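Local coordinates for protein prolyl 4-hydroxylase (Phytophthora capsici LT1534, PDB 6IUQ) that probably hydroxylates proline residues at the 4-position as an iron(II)- and 2-oxoglutarate-dependent dioxygenase built on a double-stranded beta-helix core, at residues A[11-16]-A[46-51]; A[42-47]-A[203-208]; A[112-117]-A[137-142]; A[128-133]-A[165-170]. All coordinates share one frame; numbering follows the deposited sequence.

Contact 1: A[11-16]-A[46-51]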
loop_
_atom_site.group_PDB
_atom_site.type_symbol
_atom_site.label_atom_id
_atom_site.label_comp_id
_atom_site.label_asym_id
_atom_site.label_seq_id
_atom_site.Cartn_x
_atom_site.Cartn_y
_atom_site.Cartn_z
ATOM N N GLU A 11 7.488 27.858 2.856
ATOM C CA GLU A 11 6.460 28.293 1.919
ATOM C C GLU A 11 5.124 28.471 2.629
ATOM O O GLU A 11 4.812 27.754 3.572
ATOM C CB GLU A 11 6.335 27.282 0.781
ATOM C CG GLU A 11 5.146 27.503 -0.137
ATOM C CD GLU A 11 5.117 26.512 -1.287
ATOM O OE1 GLU A 11 4.017 26.275 -1.866
ATOM O OE2 GLU A 11 6.202 25.977 -1.606
ATOM N N SER A 12 4.336 29.436 2.187
ATOM C CA SER A 12 3.055 29.664 2.816
ATOM C C SER A 12 2.121 28.508 2.456
ATOM O O SER A 12 2.224 27.947 1.369
ATOM C CB SER A 12 2.483 31.016 2.388
ATOM O OG SER A 12 1.862 30.927 1.125
ATOM N N PHE A 13 1.233 28.126 3.366
ATOM C CA PHE A 13 0.320 27.023 3.075
ATOM C C PHE A 13 -0.993 27.125 3.830
ATOM O O PHE A 13 -1.120 27.876 4.787
ATOM C CB PHE A 13 0.979 25.684 3.400
ATOM C CG PHE A 13 1.127 25.429 4.871
ATOM C CD1 PHE A 13 2.188 25.974 5.575
ATOM C CD2 PHE A 13 0.207 24.634 5.548
ATOM C CE1 PHE A 13 2.327 25.740 6.938
ATOM C CE2 PHE A 13 0.338 24.386 6.905
ATOM C CZ PHE A 13 1.400 24.941 7.607
ATOM N N THR A 14 -1.961 26.338 3.390
ATOM C CA THR A 14 -3.245 26.246 4.063
ATOM C C THR A 14 -3.528 24.809 4.463
ATOM O O THR A 14 -3.528 23.911 3.617
ATOM C CB THR A 14 -4.398 26.729 3.164
ATOM O OG1 THR A 14 -4.031 27.961 2.534
ATOM C CG2 THR A 14 -5.645 26.940 3.992
ATOM N N ARG A 15 -3.754 24.588 5.752
ATOM C CA ARG A 15 -4.259 23.310 6.209
ATOM C C ARG A 15 -5.679 23.178 5.661
ATOM O O ARG A 15 -6.629 23.622 6.296
ATOM C CB ARG A 15 -4.237 23.235 7.731
ATOM C CG ARG A 15 -4.624 21.900 8.303
ATOM C CD ARG A 15 -4.629 21.988 9.811
ATOM N NE ARG A 15 -3.314 22.335 10.353
ATOM C CZ ARG A 15 -3.109 22.675 11.624
ATOM N NH1 ARG A 15 -4.135 22.737 12.469
ATOM N NH2 ARG A 15 -1.887 22.968 12.047
ATOM N N ASP A 16 -5.811 22.586 4.475
ATOM C CA ASP A 16 -7.070 22.654 3.722
ATOM C C ASP A 16 -7.853 21.337 3.736
ATOM O O ASP A 16 -7.831 20.581 2.757
ATOM C CB ASP A 16 -6.799 23.082 2.267
ATOM C CG ASP A 16 -8.036 23.689 1.595
ATOM O OD1 ASP A 16 -9.161 23.487 2.119
ATOM O OD2 ASP A 16 -7.888 24.366 0.547
ATOM N N HIS A 46 0.669 22.027 -2.817
ATOM C CA HIS A 46 2.114 22.048 -2.705
ATOM C C HIS A 46 2.624 22.618 -1.388
ATOM O O HIS A 46 3.593 22.107 -0.818
ATOM C CB HIS A 46 2.721 22.836 -3.871
ATOM C CG HIS A 46 4.214 22.789 -3.897
ATOM N ND1 HIS A 46 4.997 23.751 -3.298
ATOM C CD2 HIS A 46 5.065 21.861 -4.394
ATOM C CE1 HIS A 46 6.270 23.433 -3.452
ATOM N NE2 HIS A 46 6.339 22.291 -4.112
ATOM N N GLY A 47 1.988 23.678 -0.903
ATOM C CA GLY A 47 2.422 24.294 0.341
ATOM C C GLY A 47 2.256 23.326 1.495
ATOM O O GLY A 47 3.188 23.086 2.262
ATOM N N TRP A 48 1.064 22.749 1.593
ATOM C CA TRP A 48 0.718 21.845 2.687
ATOM C C TRP A 48 1.599 20.586 2.668
ATOM O O TRP A 48 2.164 20.210 3.696
ATOM C CB TRP A 48 -0.772 21.500 2.612
ATOM C CG TRP A 48 -1.348 20.813 3.827
ATOM C CD1 TRP A 48 -0.736 20.600 5.030
ATOM C CD2 TRP A 48 -2.655 20.226 3.930
ATOM N NE1 TRP A 48 -1.588 19.920 5.879
ATOM C CE2 TRP A 48 -2.766 19.674 5.221
ATOM C CE3 TRP A 48 -3.736 20.108 3.049
ATOM C CZ2 TRP A 48 -3.918 19.025 5.657
ATOM C CZ3 TRP A 48 -4.870 19.463 3.476
ATOM C CH2 TRP A 48 -4.955 18.925 4.769
ATOM N N ALA A 49 1.745 19.956 1.505
ATOM C CA ALA A 49 2.694 18.851 1.355
ATOM C C ALA A 49 4.127 19.235 1.748
ATOM O O ALA A 49 4.825 18.453 2.401
ATOM C CB ALA A 49 2.674 18.322 -0.068
ATOM N N SER A 50 4.572 20.426 1.363
ATOM C CA SER A 50 5.905 20.899 1.758
ATOM C C SER A 50 6.059 21.039 3.268
ATOM O O SER A 50 7.096 20.676 3.839
ATOM C CB SER A 50 6.226 22.250 1.109
ATOM O OG SER A 50 6.424 22.120 -0.283
ATOM N N ALA A 51 5.040 21.612 3.900
ATOM C CA ALA A 51 5.004 21.750 5.354
ATOM C C ALA A 51 5.167 20.403 6.074
ATOM O O ALA A 51 5.928 20.299 7.030
ATOM C CB ALA A 51 3.718 22.411 5.771
HETATM O O HOH W 1 4.966 24.898 3.658
HETATM O O HOH W 2 8.454 24.569 -0.710
#
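Glu-11 OE1 accepts a hydrogen bond from His-46 ND1 at 3.1 Å, on its syn lone pair and in the plane of the imidazole, with an N-H...O angle of 178°. Carboxylate and ring lie within 21° of coplanar, which suits this His-carboxylate pair. An extended side chain, with CG anti to the backbone N (chi1 170°), carries the carboxylate to the first turn of the helix. The other nitrogen of the imidazole is engaged as well, since NE2 bonds to Glu-176. A water donates to both Glu-11 OE2 and Ser-50 OG, and another, 2.9 Å from Glu-11 O and from Gly-47 O, ties the two backbones together. The contact thus lays an extended N-terminal segment over the start of helix 46-61, just before the chain enters helix 17-23. Gly-47 lets the segment come close: Phe-13 CB rests 3.3 Å from Gly-47 C. Beyond it the Phe-13 ring receives the methyl of Ala-51 over its centre in a CH-pi contact, CB standing 3.7 Å from the centroid, while Tyr-9 meets the same ring edge-to-face. Farther along, Trp-48 presents one indole face to the passing backbone, and Arg-15 CA sits over its five-membered ring at 4.2 Å from the centroid. The guanidinium of Arg-15 reaches on to a salt bridge with Glu-109.

Contact 2: A[42-47]-A[203-208]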
loop_
_atom_site.group_PDB
_atom_site.type_symbol
_atom_site.label_atom_id
_atom_site.label_comp_id
_atom_site.label_asym_id
_atom_site.label_seq_id
_atom_site.Cartn_x
_atom_site.Cartn_y
_atom_site.Cartn_z
ATOM N N ASP A 42 -1.464 15.863 -6.729
ATOM C CA ASP A 42 -1.605 17.170 -6.098
ATOM C C ASP A 42 -2.745 17.203 -5.077
ATOM O O ASP A 42 -3.587 18.098 -5.066
ATOM C CB ASP A 42 -1.774 18.247 -7.182
ATOM C CG ASP A 42 -0.600 18.270 -8.143
ATOM O OD1 ASP A 42 0.537 18.563 -7.697
ATOM O OD2 ASP A 42 -0.797 17.980 -9.345
ATOM N N CYS A 43 -2.746 16.215 -4.198
ATOM C CA CYS A 43 -3.869 15.988 -3.306
ATOM C C CYS A 43 -3.956 17.060 -2.200
ATOM O O CYS A 43 -4.989 17.695 -2.049
ATOM C CB CYS A 43 -3.755 14.572 -2.723
ATOM S SG CYS A 43 -5.090 14.082 -1.632
ATOM N N PHE A 44 -2.879 17.285 -1.452
ATOM C CA PHE A 44 -2.911 18.250 -0.353
ATOM C C PHE A 44 -2.650 19.676 -0.826
ATOM O O PHE A 44 -3.039 20.642 -0.161
ATOM C CB PHE A 44 -1.888 17.884 0.735
ATOM C CG PHE A 44 -2.249 16.657 1.521
ATOM C CD1 PHE A 44 -2.031 15.392 0.998
ATOM C CD2 PHE A 44 -2.818 16.770 2.787
ATOM C CE1 PHE A 44 -2.381 14.238 1.729
ATOM C CE2 PHE A 44 -3.171 15.626 3.535
ATOM C CZ PHE A 44 -2.952 14.360 3.003
ATOM N N GLY A 45 -1.993 19.807 -1.975
ATOM C CA GLY A 45 -1.524 21.100 -2.433
ATOM C C GLY A 45 -0.063 21.236 -2.052
ATOM O O GLY A 45 0.401 20.639 -1.074
ATOM N N HIS A 46 0.669 22.027 -2.817
ATOM C CA HIS A 46 2.114 22.048 -2.705
ATOM C C HIS A 46 2.624 22.618 -1.388
ATOM O O HIS A 46 3.593 22.107 -0.818
ATOM C CB HIS A 46 2.721 22.836 -3.871
ATOM C CG HIS A 46 4.214 22.789 -3.897
ATOM N ND1 HIS A 46 4.997 23.751 -3.298
ATOM C CD2 HIS A 46 5.065 21.861 -4.394
ATOM C CE1 HIS A 46 6.270 23.433 -3.452
ATOM N NE2 HIS A 46 6.339 22.291 -4.112
ATOM N N GLY A 47 1.988 23.678 -0.903
ATOM C CA GLY A 47 2.422 24.294 0.341
ATOM C C GLY A 47 2.256 23.326 1.495
ATOM O O GLY A 47 3.188 23.086 2.262
ATOM N N ASP A 203 3.421 15.106 -3.323
ATOM C CA ASP A 203 2.006 15.406 -3.138
ATOM C C ASP A 203 1.106 14.458 -3.944
ATOM O O ASP A 203 -0.047 14.771 -4.253
ATOM C CB ASP A 203 1.719 16.867 -3.497
ATOM C CG ASP A 203 0.414 17.350 -2.918
ATOM O OD1 ASP A 203 -0.032 16.737 -1.919
ATOM O OD2 ASP A 203 -0.178 18.321 -3.461
ATOM N N ARG A 204 1.633 13.283 -4.263
ATOM C CA ARG A 204 0.827 12.227 -4.852
ATOM C C ARG A 204 0.346 11.255 -3.781
ATOM O O ARG A 204 1.123 10.808 -2.941
ATOM C CB ARG A 204 1.622 11.477 -5.921
ATOM C CG ARG A 204 0.963 10.193 -6.379
ATOM C CD ARG A 204 1.740 9.598 -7.533
ATOM N NE ARG A 204 1.414 10.238 -8.805
ATOM C CZ ARG A 204 2.026 9.975 -9.955
ATOM N NH1 ARG A 204 3.034 9.095 -10.006
ATOM N NH2 ARG A 204 1.631 10.594 -11.061
ATOM N N VAL A 205 -0.938 10.929 -3.831
ATOM C CA VAL A 205 -1.547 9.978 -2.913
ATOM C C VAL A 205 -1.929 8.688 -3.654
ATOM O O VAL A 205 -2.564 8.741 -4.714
ATOM C CB VAL A 205 -2.815 10.583 -2.219
ATOM C CG1 VAL A 205 -3.643 9.506 -1.564
ATOM C CG2 VAL A 205 -2.419 11.620 -1.199
ATOM N N VAL A 206 -1.524 7.538 -3.117
ATOM C CA VAL A 206 -2.006 6.252 -3.623
ATOM C C VAL A 206 -2.849 5.585 -2.540
ATOM O O VAL A 206 -2.439 5.523 -1.383
ATOM C CB VAL A 206 -0.864 5.308 -4.032
ATOM C CG1 VAL A 206 -1.434 4.045 -4.704
ATOM C CG2 VAL A 206 0.109 5.999 -4.968
ATOM N N LEU A 207 -4.046 5.145 -2.906
ATOM C CA LEU A 207 -4.882 4.346 -2.029
ATOM C C LEU A 207 -4.960 3.002 -2.673
ATOM O O LEU A 207 -5.133 2.931 -3.899
ATOM C CB LEU A 207 -6.294 4.905 -1.871
ATOM C CG LEU A 207 -6.470 6.369 -1.480
ATOM C CD1 LEU A 207 -7.933 6.695 -1.394
ATOM C CD2 LEU A 207 -5.770 6.676 -0.167
ATOM N N PHE A 208 -4.817 1.945 -1.873
ATOM C CA PHE A 208 -5.099 0.619 -2.378
ATOM C C PHE A 208 -5.606 -0.345 -1.290
ATOM O O PHE A 208 -5.601 -0.029 -0.107
ATOM C CB PHE A 208 -3.867 0.073 -3.128
ATOM C CG PHE A 208 -2.600 -0.072 -2.310
ATOM C CD1 PHE A 208 -2.407 -1.171 -1.475
ATOM C CD2 PHE A 208 -1.539 0.801 -2.494
ATOM C CE1 PHE A 208 -1.204 -1.340 -0.767
ATOM C CE2 PHE A 208 -0.340 0.634 -1.790
ATOM C CZ PHE A 208 -0.171 -0.457 -0.929
HETATM O O HOH W 3 0.857 19.860 -5.377
#
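Both carboxylate oxygens of Asp-203 are bound by the turn at 42-45: OD1 accepts from Phe-44 N at 2.9 Å, on the syn lone pair, and OD2 accepts from Gly-45 N at 2.8 Å, the donor lying 20° out of the carboxylate plane. With CG anti to its own backbone N (chi1 -162°), the aspartate turns its carboxylate into the turn. A third bond runs from Cys-43 N to Asp-203 O, 3.1 Å long and in the carbonyl plane, so successive amides of residues 43, 44 and 45 all reach one residue. The tightly packed part is apolar: Val-205 CG2 lies 3.6 Å from Cys-43 CB and also meets the edge of the Phe-44 ring at CE1. Leu-20 of helix 17-23 touches both Cys-43 and Phe-44, and Trp-48 meets the Phe-44 ring edge-to-face. The other side is looser and wetter. Asp-42 is exposed, and its OD1 stands 4.3 Å from Asp-203 OD2, the gap spanned by a water that donates to both oxygens at 2.7 Å. The contact joins the lead-in to helix 46-61 to the start of strand 204-209, a strand of the main sheet of the core. The water and the amide donors would offset the repulsion between the two acids, and two amide bonds and a water to the Asp-203 carboxylate are consistent with its being ionised.

Contact 3: A[112-117]-A[137-142]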
loop_
_atom_site.group_PDB
_atom_site.type_symbol
_atom_site.label_atom_id
_atom_site.label_comp_id
_atom_site.label_asym_id
_atom_site.label_seq_id
_atom_site.Cartn_x
_atom_site.Cartn_y
_atom_site.Cartn_z
ATOM N N ALA A 112 -1.999 17.370 13.332
ATOM C CA ALA A 112 -3.284 17.645 12.696
ATOM C C ALA A 112 -3.635 16.608 11.629
ATOM O O ALA A 112 -4.804 16.265 11.446
ATOM C CB ALA A 112 -3.280 19.034 12.080
ATOM N N LEU A 113 -2.636 16.108 10.913
ATOM C CA LEU A 113 -2.929 15.070 9.932
ATOM C C LEU A 113 -3.328 13.804 10.674
ATOM O O LEU A 113 -4.234 13.113 10.259
ATOM C CB LEU A 113 -1.748 14.798 9.000
ATOM C CG LEU A 113 -2.077 13.757 7.913
ATOM C CD1 LEU A 113 -3.400 14.076 7.210
ATOM C CD2 LEU A 113 -0.957 13.628 6.889
ATOM N N PHE A 114 -2.678 13.525 11.796
ATOM C CA PHE A 114 -3.024 12.335 12.563
ATOM C C PHE A 114 -4.473 12.384 13.046
ATOM O O PHE A 114 -5.152 11.380 13.045
ATOM C CB PHE A 114 -2.091 12.160 13.761
ATOM C CG PHE A 114 -2.444 10.981 14.630
ATOM C CD1 PHE A 114 -1.898 9.730 14.374
ATOM C CD2 PHE A 114 -3.322 11.117 15.701
ATOM C CE1 PHE A 114 -2.219 8.638 15.171
ATOM C CE2 PHE A 114 -3.656 10.028 16.490
ATOM C CZ PHE A 114 -3.102 8.790 16.227
ATOM N N HIS A 115 -4.940 13.561 13.437
ATOM C CA HIS A 115 -6.278 13.724 13.991
ATOM C C HIS A 115 -7.342 13.968 12.936
ATOM O O HIS A 115 -8.538 13.925 13.213
ATOM C CB HIS A 115 -6.284 14.885 14.997
ATOM C CG HIS A 115 -5.689 14.524 16.323
ATOM N ND1 HIS A 115 -4.484 15.024 16.761
ATOM C CD2 HIS A 115 -6.135 13.698 17.302
ATOM C CE1 HIS A 115 -4.219 14.532 17.961
ATOM N NE2 HIS A 115 -5.203 13.723 18.307
ATOM N N SER A 116 -6.915 14.235 11.716
ATOM C CA SER A 116 -7.875 14.446 10.643
ATOM C C SER A 116 -8.695 13.185 10.360
ATOM O O SER A 116 -8.174 12.067 10.379
ATOM C CB SER A 116 -7.154 14.906 9.378
ATOM O OG SER A 116 -7.990 14.717 8.261
ATOM N N THR A 117 -9.986 13.364 10.113
ATOM C CA THR A 117 -10.854 12.239 9.783
ATOM C C THR A 117 -11.461 12.350 8.394
ATOM O O THR A 117 -12.434 11.643 8.088
ATOM C CB THR A 117 -12.023 12.102 10.771
ATOM O OG1 THR A 117 -12.794 13.312 10.759
ATOM C CG2 THR A 117 -11.518 11.802 12.160
ATOM N N SER A 137 -7.070 3.700 17.828
ATOM C CA SER A 137 -6.422 2.401 17.930
ATOM C C SER A 137 -6.399 1.692 16.578
ATOM O O SER A 137 -5.556 0.822 16.342
ATOM C CB SER A 137 -7.139 1.526 18.965
ATOM O OG SER A 137 -6.924 2.018 20.277
ATOM N N ASP A 138 -7.328 2.073 15.699
ATOM C CA ASP A 138 -7.513 1.395 14.423
ATOM C C ASP A 138 -7.008 2.219 13.228
ATOM O O ASP A 138 -7.493 2.071 12.100
ATOM C CB ASP A 138 -8.997 1.048 14.238
ATOM C CG ASP A 138 -9.565 0.243 15.413
ATOM O OD1 ASP A 138 -8.790 -0.465 16.101
ATOM O OD2 ASP A 138 -10.785 0.328 15.667
ATOM N N ARG A 139 -6.059 3.112 13.490
ATOM C CA ARG A 139 -5.359 3.832 12.436
ATOM C C ARG A 139 -3.885 3.800 12.825
ATOM O O ARG A 139 -3.545 3.793 14.010
ATOM C CB ARG A 139 -5.863 5.285 12.272
ATOM C CG ARG A 139 -5.222 6.258 13.264
ATOM C CD ARG A 139 -5.831 7.650 13.240
ATOM N NE ARG A 139 -7.279 7.626 13.443
ATOM C CZ ARG A 139 -8.008 8.711 13.686
ATOM N NH1 ARG A 139 -7.408 9.886 13.771
ATOM N NH2 ARG A 139 -9.329 8.631 13.855
ATOM N N THR A 140 -3.016 3.747 11.826
ATOM C CA THR A 140 -1.577 3.814 12.046
ATOM C C THR A 140 -1.042 4.867 11.121
ATOM O O THR A 140 -1.387 4.872 9.944
ATOM C CB THR A 140 -0.855 2.463 11.745
ATOM O OG1 THR A 140 -1.214 1.480 12.718
ATOM C CG2 THR A 140 0.661 2.637 11.743
ATOM N N LEU A 141 -0.194 5.749 11.624
ATOM C CA LEU A 141 0.444 6.721 10.755
ATOM C C LEU A 141 1.952 6.540 10.838
ATOM O O LEU A 141 2.573 6.840 11.856
ATOM C CB LEU A 141 0.031 8.142 11.142
ATOM C CG LEU A 141 0.271 9.239 10.110
ATOM C CD1 LEU A 141 -0.863 10.261 10.200
ATOM C CD2 LEU A 141 1.625 9.895 10.295
ATOM N N LYS A 142 2.543 6.043 9.762
ATOM C CA LYS A 142 3.969 5.737 9.760
ATOM C C LYS A 142 4.748 6.675 8.822
ATOM O O LYS A 142 4.310 6.962 7.706
ATOM C CB LYS A 142 4.187 4.269 9.375
ATOM C CG LYS A 142 5.637 3.814 9.385
ATOM C CD LYS A 142 5.798 2.302 9.150
ATOM C CE LYS A 142 5.813 1.930 7.650
ATOM N NZ LYS A 142 6.897 2.586 6.832
#
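The side chain of Arg-139 reaches back across the ring of Phe-114 to that residue's own carbonyl. Its NH1 donates to Phe-114 O at 2.8 Å, in the carbonyl plane and close to the guanidinium plane, though the N-H...O angle of 135° is far from straight. Two torsions shape this reach: CG lies between the backbone N and the carbonyl carbon (chi1 83°), and a bend at chi3 brings NH1 to the carbonyl in the last turn of the helix. On the way Arg-139 CD passes over one face of the Phe-114 ring, near its rim, 4.2 Å from Phe-114 CZ. The guanidinium itself is too distant from the ring for more than a weak cation-pi attraction, whereas Arg-104 makes a cation-pi contact with the Phe-114 ring. NH2 of Arg-139 has a weak hydrogen bond to Phe-134 O and lies 4.2 Å from the methyl CG2 of Thr-117.

With CG anti to the backbone N, the Phe-114 ring lies beside the strand, and Leu-141 CB meets it at the edge, 4.1 Å from Phe-114 CD1. The CD1 methyl of Leu-141 lies against the helix backbone, 3.8 Å from Phe-114 CA. Leu-113 approaches that methyl through CG at 4.4 Å.

Here the end of helix 108-115 packs on the beginning of strand 139-146, which lies between strands 224-232 and 94-97 in the six-stranded sheet of the double-stranded beta-helix core; Leu-113 also touches Leu-227 of strand 224-232, and Ala-112 and Ser-116 touch Tyr-17 of helix 17-23.

Contact 4: A[128-133]-A[165-170]; sequences PQYDLQ and KRKVTC
A buried lysine crosses the face of a tyrosine: Lys-167 lies over the ring of Tyr-130, its NZ 4.8 Å from the centroid and only 4° off the ring normal, a cation-pi contact. The two side chains cross at about a right angle, and CE also makes a CH-pi contact at 4.1 Å from the centroid. Bends at chi2 (55°) and chi4 (123°) fold the lysine over the ring. The ammonium is held further by a hydrogen bond to Gln-209 OE1 and a salt bridge to Asp-211, while Tyr-130 OH bonds to Asp-33 and also to the amide nitrogen of Gln-209. Lys-167 and Val-168 both face Leu-231 of the neighbouring strand 224-232, forming a classic beta bulge. Through it two consecutive side chains of strand 166-173 point toward the loop that follows helix 118-126. Leu-132 lays its CD2 methyl 3.8 Å from Lys-167 CB, covering the aliphatic root of the lysine, and the same methyl lies 4.2 Å from Val-168 CG2. That valine methyl also touches Tyr-130 CD2 at 4.1 Å. Leu-120, Leu-123 and Thr-124 of helix 118-126 pack against Leu-132, while the side chain of Val-168 is about 12 Å from the bound iron.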
loop_
_atom_site.group_PDB
_atom_site.type_symbol
_atom_site.label_atom_id
_atom_site.label_comp_id
_atom_site.label_asym_id
_atom_site.label_seq_id
_atom_site.Cartn_x
_atom_site.Cartn_y
_atom_site.Cartn_z
ATOM N N PRO A 128 -19.301 2.112 2.697
ATOM C CA PRO A 128 -19.711 1.678 4.041
ATOM C C PRO A 128 -19.392 0.210 4.304
ATOM O O PRO A 128 -19.203 -0.183 5.449
ATOM C CB PRO A 128 -21.233 1.891 4.050
ATOM C CG PRO A 128 -21.564 2.670 2.835
ATOM C CD PRO A 128 -20.445 2.507 1.856
ATOM N N GLN A 129 -19.335 -0.596 3.252
ATOM C CA GLN A 129 -19.156 -2.029 3.432
ATOM C C GLN A 129 -17.789 -2.403 4.018
ATOM O O GLN A 129 -17.633 -3.505 4.545
ATOM C CB GLN A 129 -19.378 -2.768 2.108
ATOM C CG GLN A 129 -18.477 -2.365 0.947
ATOM C CD GLN A 129 -19.052 -1.211 0.122
ATOM O OE1 GLN A 129 -19.763 -0.347 0.634
ATOM N NE2 GLN A 129 -18.750 -1.206 -1.159
ATOM N N TYR A 130 -16.808 -1.501 3.940
ATOM C CA TYR A 130 -15.466 -1.815 4.443
ATOM C C TYR A 130 -15.418 -1.754 5.967
ATOM O O TYR A 130 -14.485 -2.273 6.583
ATOM C CB TYR A 130 -14.403 -0.862 3.887
ATOM C CG TYR A 130 -14.121 -0.948 2.402
ATOM C CD1 TYR A 130 -14.807 -1.839 1.566
ATOM C CD2 TYR A 130 -13.139 -0.137 1.837
ATOM C CE1 TYR A 130 -14.536 -1.887 0.211
ATOM C CE2 TYR A 130 -12.879 -0.170 0.483
ATOM C CZ TYR A 130 -13.573 -1.039 -0.318
ATOM O OH TYR A 130 -13.277 -1.056 -1.651
ATOM N N ASP A 131 -16.396 -1.076 6.555
ATOM C CA ASP A 131 -16.535 -1.019 8.006
ATOM C C ASP A 131 -15.299 -0.435 8.685
ATOM O O ASP A 131 -14.781 -1.008 9.642
ATOM C CB ASP A 131 -16.807 -2.415 8.556
ATOM C CG ASP A 131 -17.497 -2.383 9.897
ATOM O OD1 ASP A 131 -17.751 -1.265 10.405
ATOM O OD2 ASP A 131 -17.773 -3.478 10.445
ATOM N N LEU A 132 -14.822 0.701 8.188
ATOM C CA LEU A 132 -13.608 1.305 8.724
ATOM C C LEU A 132 -13.866 1.910 10.109
ATOM O O LEU A 132 -14.988 2.273 10.450
ATOM C CB LEU A 132 -13.063 2.364 7.757
ATOM C CG LEU A 132 -12.698 1.846 6.366
ATOM C CD1 LEU A 132 -12.269 2.987 5.464
ATOM C CD2 LEU A 132 -11.620 0.740 6.414
ATOM N N GLN A 133 -12.811 2.012 10.901
ATOM C CA GLN A 133 -12.944 2.406 12.285
ATOM C C GLN A 133 -12.342 3.779 12.581
ATOM O O GLN A 133 -11.238 4.101 12.137
ATOM C CB GLN A 133 -12.289 1.356 13.175
ATOM C CG GLN A 133 -12.787 -0.082 12.972
ATOM C CD GLN A 133 -14.160 -0.295 13.547
ATOM O OE1 GLN A 133 -15.146 -0.398 12.815
ATOM N NE2 GLN A 133 -14.242 -0.344 14.868
ATOM N N LYS A 165 -5.218 -6.291 10.763
ATOM C CA LYS A 165 -6.473 -5.600 10.655
ATOM C C LYS A 165 -6.616 -4.569 9.546
ATOM O O LYS A 165 -7.667 -4.034 9.364
ATOM C CB LYS A 165 -6.739 -4.891 11.990
ATOM C CG LYS A 165 -6.768 -5.772 13.211
ATOM C CD LYS A 165 -7.780 -6.877 13.032
ATOM C CE LYS A 165 -9.001 -6.358 12.327
ATOM N NZ LYS A 165 -9.986 -7.421 12.073
ATOM N N ARG A 166 -5.558 -4.331 8.806
ATOM C CA ARG A 166 -5.541 -3.312 7.761
ATOM C C ARG A 166 -6.474 -3.604 6.607
ATOM O O ARG A 166 -6.525 -4.718 6.092
ATOM C CB ARG A 166 -4.135 -3.148 7.229
ATOM C CG ARG A 166 -3.177 -2.604 8.243
ATOM C CD ARG A 166 -1.778 -2.940 7.770
ATOM N NE ARG A 166 -0.729 -2.359 8.592
ATOM C CZ ARG A 166 0.565 -2.595 8.403
ATOM N NH1 ARG A 166 0.969 -3.408 7.415
ATOM N NH2 ARG A 166 1.455 -2.006 9.196
ATOM N N LYS A 167 -7.218 -2.577 6.214
ATOM C CA LYS A 167 -8.149 -2.659 5.097
ATOM C C LYS A 167 -7.730 -1.719 3.947
ATOM O O LYS A 167 -7.636 -2.150 2.810
ATOM C CB LYS A 167 -9.571 -2.322 5.569
ATOM C CG LYS A 167 -10.633 -2.404 4.471
ATOM C CD LYS A 167 -10.583 -3.786 3.844
ATOM C CE LYS A 167 -11.335 -3.863 2.538
ATOM N NZ LYS A 167 -10.392 -4.333 1.492
ATOM N N VAL A 168 -7.495 -0.445 4.235
ATOM C CA VAL A 168 -7.053 0.519 3.220
ATOM C C VAL A 168 -5.650 1.046 3.478
ATOM O O VAL A 168 -5.336 1.478 4.584
ATOM C CB VAL A 168 -8.002 1.741 3.142
ATOM C CG1 VAL A 168 -7.507 2.738 2.087
ATOM C CG2 VAL A 168 -9.420 1.283 2.845
ATOM N N THR A 169 -4.800 1.005 2.457
ATOM C CA THR A 169 -3.482 1.607 2.540
ATOM C C THR A 169 -3.488 2.971 1.869
ATOM O O THR A 169 -3.980 3.116 0.753
ATOM C CB THR A 169 -2.414 0.728 1.874
ATOM O OG1 THR A 169 -2.342 -0.538 2.557
ATOM C CG2 THR A 169 -1.061 1.445 1.898
ATOM N N CYS A 170 -2.948 3.970 2.562
ATOM C CA CYS A 170 -2.899 5.319 2.035
ATOM C C CYS A 170 -1.478 5.846 2.072
ATOM O O CYS A 170 -0.899 6.043 3.145
ATOM C CB CYS A 170 -3.827 6.249 2.817
ATOM S SG CYS A 170 -3.632 7.975 2.277
#

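Contacts 2, 3 and 4 all reach the six-stranded antiparallel sheet, through strands 204-209, 139-146 and 166-173; the first and last of these are neighbours in it. Contact 1 shares His-46, Gly-47 and helix 46-61 with contact 2, their centres 12 Å apart, and closes before contacts 3 and 4 open. Those two cross along the chain, with centres 13 Å apart, and both nest within the loop closed by contact 2. Phe-44 touches Leu-113, joining contacts 2 and 3. Contact 1 ties the N-terminal segment to helix 46-61; contacts 2 to 4 bring that helix's lead-in, helix 108-115 and the loop after helix 118-126 onto the core whose His-156, Asp-158 and His-215 bind iron.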